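Local coordinates for SIR4-interacting protein SIF2 (PDB 1R5M) that antagonizes telomeric silencing in yeast and is a WD-repeat subunit of the Set3 corepressor complex, at residues T108-S122 and T125-K137. Sequence-based numbering, arbitrary orientation.
Sequences TNQVTCLAWSHDGNS and TGVENGELRLWNK
Glu128, in the turn after strand 122-127, reaches across to Gln110, and its OE2 accepts a nearly straight bond from Gln110 N at 2.8 Å, through the lone pair anti to its other oxygen. Thr108 OG1 lies 3.0 Å from the same OE2, and Glu128 N returns a bond to Gln110 O. Asn109 turns its amide to the 127-130 turn because CG lies opposite the backbone N (chi1 -163°); there OD1 takes Asn129 N at 2.9 Å, and its ND2 bonds Ser68. An alanine in place of Glu128 would remove the carboxylate and is likely to leave Gln110 N without this acceptor. Gly126 O accepts Thr112 N at 2.8 Å and, weakly, Cys113 N, which makes a classic beta bulge. Gly126 N pairs with Cys113 O. At the far end Lys137 N bonds Asn121 O. Trp135 NE1 donates in its ring plane to Thr125 OG1, which also bonds His96, as in the Trp-Ser/Thr-His part of the WD40 tetrad; Glu131 bonds His96 as well. Thr112 CG2 meets Glu128 CG at 3.7 Å, and Val111 CG2 meets Val127 CG1. Lys137 CB sits at the edge of the Trp116 ring, 3.9 Å from CZ3. These antiparallel strands, 111-116, 122-127 and 132-136, are the first three of a four-stranded WD40 beta-propeller blade.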
loop_
_atom_site.group_PDB
_atom_site.type_symbol
_atom_site.label_atom_id
_atom_site.label_comp_id
_atom_site.label_asym_id
_atom_site.label_seq_id
_atom_site.Cartn_x
_atom_site.Cartn_y
_atom_site.Cartn_z
ATOM N N THR A 108 7.091 22.930 -3.817
ATOM C CA THR A 108 5.971 22.065 -3.465
ATOM C C THR A 108 6.359 21.091 -2.355
ATOM O O THR A 108 7.482 20.583 -2.329
ATOM C CB THR A 108 5.491 21.247 -4.684
ATOM O OG1 THR A 108 4.328 20.492 -4.326
ATOM C CG2 THR A 108 6.580 20.288 -5.148
ATOM N N ASN A 109 5.427 20.841 -1.441
ATOM C CA ASN A 109 5.662 19.921 -0.333
ATOM C C ASN A 109 4.376 19.149 -0.059
ATOM O O ASN A 109 3.697 19.379 0.938
ATOM C CB ASN A 109 6.094 20.691 0.922
ATOM C CG ASN A 109 6.751 19.794 1.966
ATOM O OD1 ASN A 109 7.620 18.980 1.642
ATOM N ND2 ASN A 109 6.350 19.952 3.227
ATOM N N GLN A 110 4.045 18.230 -0.958
ATOM C CA GLN A 110 2.835 17.431 -0.815
ATOM C C GLN A 110 3.039 16.316 0.203
ATOM O O GLN A 110 4.168 15.922 0.490
ATOM C CB GLN A 110 2.453 16.787 -2.155
ATOM C CG GLN A 110 2.442 17.729 -3.356
ATOM C CD GLN A 110 1.935 17.054 -4.624
ATOM O OE1 GLN A 110 1.910 15.825 -4.725
ATOM N NE2 GLN A 110 1.537 17.860 -5.606
ATOM N N VAL A 111 1.938 15.827 0.763
ATOM C CA VAL A 111 2.008 14.701 1.685
ATOM C C VAL A 111 2.125 13.516 0.729
ATOM O O VAL A 111 1.286 13.344 -0.161
ATOM C CB VAL A 111 0.732 14.587 2.535
ATOM C CG1 VAL A 111 0.714 13.255 3.269
ATOM C CG2 VAL A 111 0.678 15.732 3.537
ATOM N N THR A 112 3.168 12.713 0.897
ATOM C CA THR A 112 3.421 11.585 0.003
ATOM C C THR A 112 3.187 10.207 0.603
ATOM O O THR A 112 3.241 9.197 -0.110
ATOM C CB THR A 112 4.870 11.613 -0.495
ATOM O OG1 THR A 112 5.756 11.509 0.629
ATOM C CG2 THR A 112 5.157 12.912 -1.239
ATOM N N CYS A 113 2.930 10.156 1.902
ATOM C CA CYS A 113 2.742 8.869 2.555
ATOM C C CYS A 113 1.997 9.012 3.874
ATOM O O CYS A 113 2.207 9.975 4.613
ATOM C CB CYS A 113 4.125 8.240 2.795
ATOM S SG CYS A 113 4.157 6.540 3.430
ATOM N N LEU A 114 1.102 8.066 4.146
ATOM C CA LEU A 114 0.352 8.039 5.400
ATOM C C LEU A 114 0.298 6.586 5.853
ATOM O O LEU A 114 0.087 5.684 5.036
ATOM C CB LEU A 114 -1.076 8.565 5.228
ATOM C CG LEU A 114 -1.223 10.007 4.737
ATOM C CD1 LEU A 114 -1.312 10.002 3.222
ATOM C CD2 LEU A 114 -2.472 10.637 5.333
ATOM N N ALA A 115 0.487 6.355 7.149
ATOM C CA ALA A 115 0.460 4.995 7.669
ATOM C C ALA A 115 -0.057 4.920 9.098
ATOM O O ALA A 115 0.570 5.444 10.018
ATOM C CB ALA A 115 1.860 4.380 7.599
ATOM N N TRP A 116 -1.204 4.272 9.272
ATOM C CA TRP A 116 -1.790 4.076 10.597
ATOM C C TRP A 116 -1.042 2.958 11.308
ATOM O O TRP A 116 -0.533 2.036 10.667
ATOM C CB TRP A 116 -3.251 3.614 10.506
ATOM C CG TRP A 116 -4.245 4.627 10.073
ATOM C CD1 TRP A 116 -4.811 4.748 8.834
ATOM C CD2 TRP A 116 -4.851 5.629 10.892
ATOM N NE1 TRP A 116 -5.738 5.761 8.837
ATOM C CE2 TRP A 116 -5.782 6.321 10.087
ATOM C CE3 TRP A 116 -4.697 6.012 12.231
ATOM C CZ2 TRP A 116 -6.558 7.376 10.576
ATOM C CZ3 TRP A 116 -5.470 7.061 12.719
ATOM C CH2 TRP A 116 -6.388 7.731 11.892
ATOM N N SER A 117 -0.982 3.038 12.634
ATOM C CA SER A 117 -0.369 1.976 13.416
ATOM C C SER A 117 -1.397 0.839 13.372
ATOM O O SER A 117 -2.575 1.074 13.090
ATOM C CB SER A 117 -0.140 2.438 14.856
ATOM O OG SER A 117 -1.364 2.810 15.462
ATOM N N HIS A 118 -0.964 -0.386 13.646
ATOM C CA HIS A 118 -1.876 -1.527 13.595
ATOM C C HIS A 118 -3.071 -1.419 14.537
ATOM O O HIS A 118 -4.147 -1.940 14.251
ATOM C CB HIS A 118 -1.097 -2.817 13.867
ATOM C CG HIS A 118 -0.138 -3.175 12.775
ATOM N ND1 HIS A 118 -0.552 -3.521 11.507
ATOM C CD2 HIS A 118 1.215 -3.217 12.755
ATOM C CE1 HIS A 118 0.506 -3.762 10.752
ATOM N NE2 HIS A 118 1.590 -3.584 11.485
ATOM N N ASP A 119 -2.878 -0.728 15.652
ATOM C CA ASP A 119 -3.925 -0.543 16.653
ATOM C C ASP A 119 -4.877 0.592 16.274
ATOM O O ASP A 119 -5.912 0.786 16.918
ATOM C CB ASP A 119 -3.276 -0.204 17.978
ATOM C CG ASP A 119 -2.313 0.950 17.838
ATOM O OD1 ASP A 119 -1.166 0.720 17.399
ATOM O OD2 ASP A 119 -2.712 2.086 18.134
ATOM N N GLY A 120 -4.504 1.361 15.253
ATOM C CA GLY A 120 -5.337 2.459 14.799
ATOM C C GLY A 120 -5.340 3.710 15.659
ATOM O O GLY A 120 -6.103 4.633 15.392
ATOM N N ASN A 121 -4.491 3.764 16.680
ATOM C CA ASN A 121 -4.462 4.938 17.548
ATOM C C ASN A 121 -3.467 6.013 17.137
ATOM O O ASN A 121 -3.575 7.157 17.580
ATOM C CB ASN A 121 -4.185 4.521 18.997
ATOM C CG ASN A 121 -5.351 3.785 19.616
ATOM O OD1 ASN A 121 -6.466 4.304 19.659
ATOM N ND2 ASN A 121 -5.106 2.572 20.099
ATOM N N SER A 122 -2.515 5.654 16.281
ATOM C CA SER A 122 -1.508 6.607 15.830
ATOM C C SER A 122 -1.349 6.552 14.321
ATOM O O SER A 122 -1.695 5.555 13.686
ATOM C CB SER A 122 -0.160 6.294 16.476
ATOM O OG SER A 122 -0.274 6.271 17.891
ATOM N N THR A 125 2.692 10.644 8.995
ATOM C CA THR A 125 2.513 11.323 7.718
ATOM C C THR A 125 3.901 11.744 7.247
ATOM O O THR A 125 4.746 12.149 8.055
ATOM C CB THR A 125 1.595 12.573 7.830
ATOM O OG1 THR A 125 2.113 13.481 8.810
ATOM C CG2 THR A 125 0.179 12.157 8.211
ATOM N N GLY A 126 4.145 11.606 5.946
ATOM C CA GLY A 126 5.427 11.981 5.373
ATOM C C GLY A 126 5.213 12.948 4.224
ATOM O O GLY A 126 4.216 12.846 3.507
ATOM N N VAL A 127 6.140 13.883 4.041
ATOM C CA VAL A 127 6.029 14.873 2.971
ATOM C C VAL A 127 7.192 14.818 1.989
ATOM O O VAL A 127 8.173 14.104 2.201
ATOM C CB VAL A 127 5.923 16.312 3.539
ATOM C CG1 VAL A 127 4.606 16.479 4.270
ATOM C CG2 VAL A 127 7.097 16.601 4.482
ATOM N N GLU A 128 7.071 15.579 0.905
ATOM C CA GLU A 128 8.104 15.613 -0.118
ATOM C C GLU A 128 9.502 15.956 0.380
ATOM O O GLU A 128 10.481 15.432 -0.150
ATOM C CB GLU A 128 7.737 16.606 -1.220
ATOM C CG GLU A 128 6.570 16.207 -2.085
ATOM C CD GLU A 128 6.438 17.125 -3.281
ATOM O OE1 GLU A 128 7.247 16.992 -4.225
ATOM O OE2 GLU A 128 5.540 17.988 -3.270
ATOM N N ASN A 129 9.619 16.835 1.374
ATOM C CA ASN A 129 10.956 17.190 1.840
ATOM C C ASN A 129 11.604 16.131 2.722
ATOM O O ASN A 129 12.768 16.267 3.103
ATOM C CB ASN A 129 10.977 18.567 2.537
ATOM C CG ASN A 129 10.285 18.574 3.893
ATOM O OD1 ASN A 129 10.437 17.651 4.694
ATOM N ND2 ASN A 129 9.543 19.642 4.165
ATOM N N GLY A 130 10.852 15.075 3.035
ATOM C CA GLY A 130 11.389 13.990 3.839
ATOM C C GLY A 130 10.940 13.899 5.283
ATOM O O GLY A 130 11.115 12.863 5.927
ATOM N N GLU A 131 10.359 14.971 5.804
ATOM C CA GLU A 131 9.913 14.979 7.187
ATOM C C GLU A 131 8.766 14.024 7.478
ATOM O O GLU A 131 7.861 13.845 6.664
ATOM C CB GLU A 131 9.482 16.387 7.597
ATOM C CG GLU A 131 9.095 16.507 9.067
ATOM C CD GLU A 131 8.513 17.861 9.404
ATOM O OE1 GLU A 131 7.443 18.198 8.856
ATOM O OE2 GLU A 131 9.124 18.591 10.213
ATOM N N LEU A 132 8.812 13.421 8.661
ATOM C CA LEU A 132 7.761 12.527 9.121
ATOM C C LEU A 132 7.206 13.125 10.409
ATOM O O LEU A 132 7.957 13.684 11.211
ATOM C CB LEU A 132 8.324 11.139 9.442
ATOM C CG LEU A 132 8.932 10.297 8.320
ATOM C CD1 LEU A 132 9.714 9.140 8.938
ATOM C CD2 LEU A 132 7.837 9.777 7.403
ATOM N N ARG A 133 5.893 13.037 10.590
ATOM C CA ARG A 133 5.255 13.503 11.816
ATOM C C ARG A 133 4.349 12.389 12.312
ATOM O O ARG A 133 3.736 11.667 11.513
ATOM C CB ARG A 133 4.469 14.799 11.590
ATOM C CG ARG A 133 5.397 15.997 11.479
ATOM C CD ARG A 133 4.711 17.341 11.266
ATOM N NE ARG A 133 5.771 18.343 11.191
ATOM C CZ ARG A 133 6.017 19.263 12.118
ATOM N NH1 ARG A 133 5.263 19.358 13.205
ATOM N NH2 ARG A 133 7.087 20.034 11.996
ATOM N N LEU A 134 4.302 12.237 13.633
ATOM C CA LEU A 134 3.507 11.208 14.291
ATOM C C LEU A 134 2.347 11.878 15.007
ATOM O O LEU A 134 2.547 12.839 15.753
ATOM C CB LEU A 134 4.378 10.459 15.302
ATOM C CG LEU A 134 3.690 9.401 16.159
ATOM C CD1 LEU A 134 3.251 8.232 15.281
ATOM C CD2 LEU A 134 4.643 8.927 17.237
ATOM N N TRP A 135 1.143 11.359 14.791
ATOM C CA TRP A 135 -0.060 11.935 15.385
ATOM C C TRP A 135 -0.962 10.896 16.039
ATOM O O TRP A 135 -0.916 9.716 15.697
ATOM C CB TRP A 135 -0.896 12.644 14.310
ATOM C CG TRP A 135 -0.116 13.397 13.268
ATOM C CD1 TRP A 135 0.553 12.871 12.195
ATOM C CD2 TRP A 135 0.047 14.816 13.186
ATOM N NE1 TRP A 135 1.119 13.878 11.450
ATOM C CE2 TRP A 135 0.825 15.083 12.035
ATOM C CE3 TRP A 135 -0.389 15.890 13.972
ATOM C CZ2 TRP A 135 1.175 16.381 11.652
ATOM C CZ3 TRP A 135 -0.040 17.182 13.592
ATOM C CH2 TRP A 135 0.735 17.414 12.441
ATOM N N ASN A 136 -1.794 11.348 16.973
ATOM C CA ASN A 136 -2.758 10.462 17.610
ATOM C C ASN A 136 -3.993 10.496 16.705
ATOM O O ASN A 136 -4.161 11.431 15.922
ATOM C CB ASN A 136 -3.115 10.958 19.014
ATOM C CG ASN A 136 -4.247 10.160 19.641
ATOM O OD1 ASN A 136 -5.404 10.602 19.666
ATOM N ND2 ASN A 136 -3.925 8.973 20.137
ATOM N N LYS A 137 -4.853 9.487 16.808
ATOM C CA LYS A 137 -6.047 9.418 15.967
ATOM C C LYS A 137 -7.008 10.594 16.114
ATOM O O LYS A 137 -7.880 10.791 15.262
ATOM C CB LYS A 137 -6.800 8.108 16.218
ATOM C CG LYS A 137 -7.341 7.949 17.632
ATOM C CD LYS A 137 -8.170 6.679 17.754
ATOM C CE LYS A 137 -8.623 6.453 19.189
ATOM N NZ LYS A 137 -9.457 7.579 19.690
#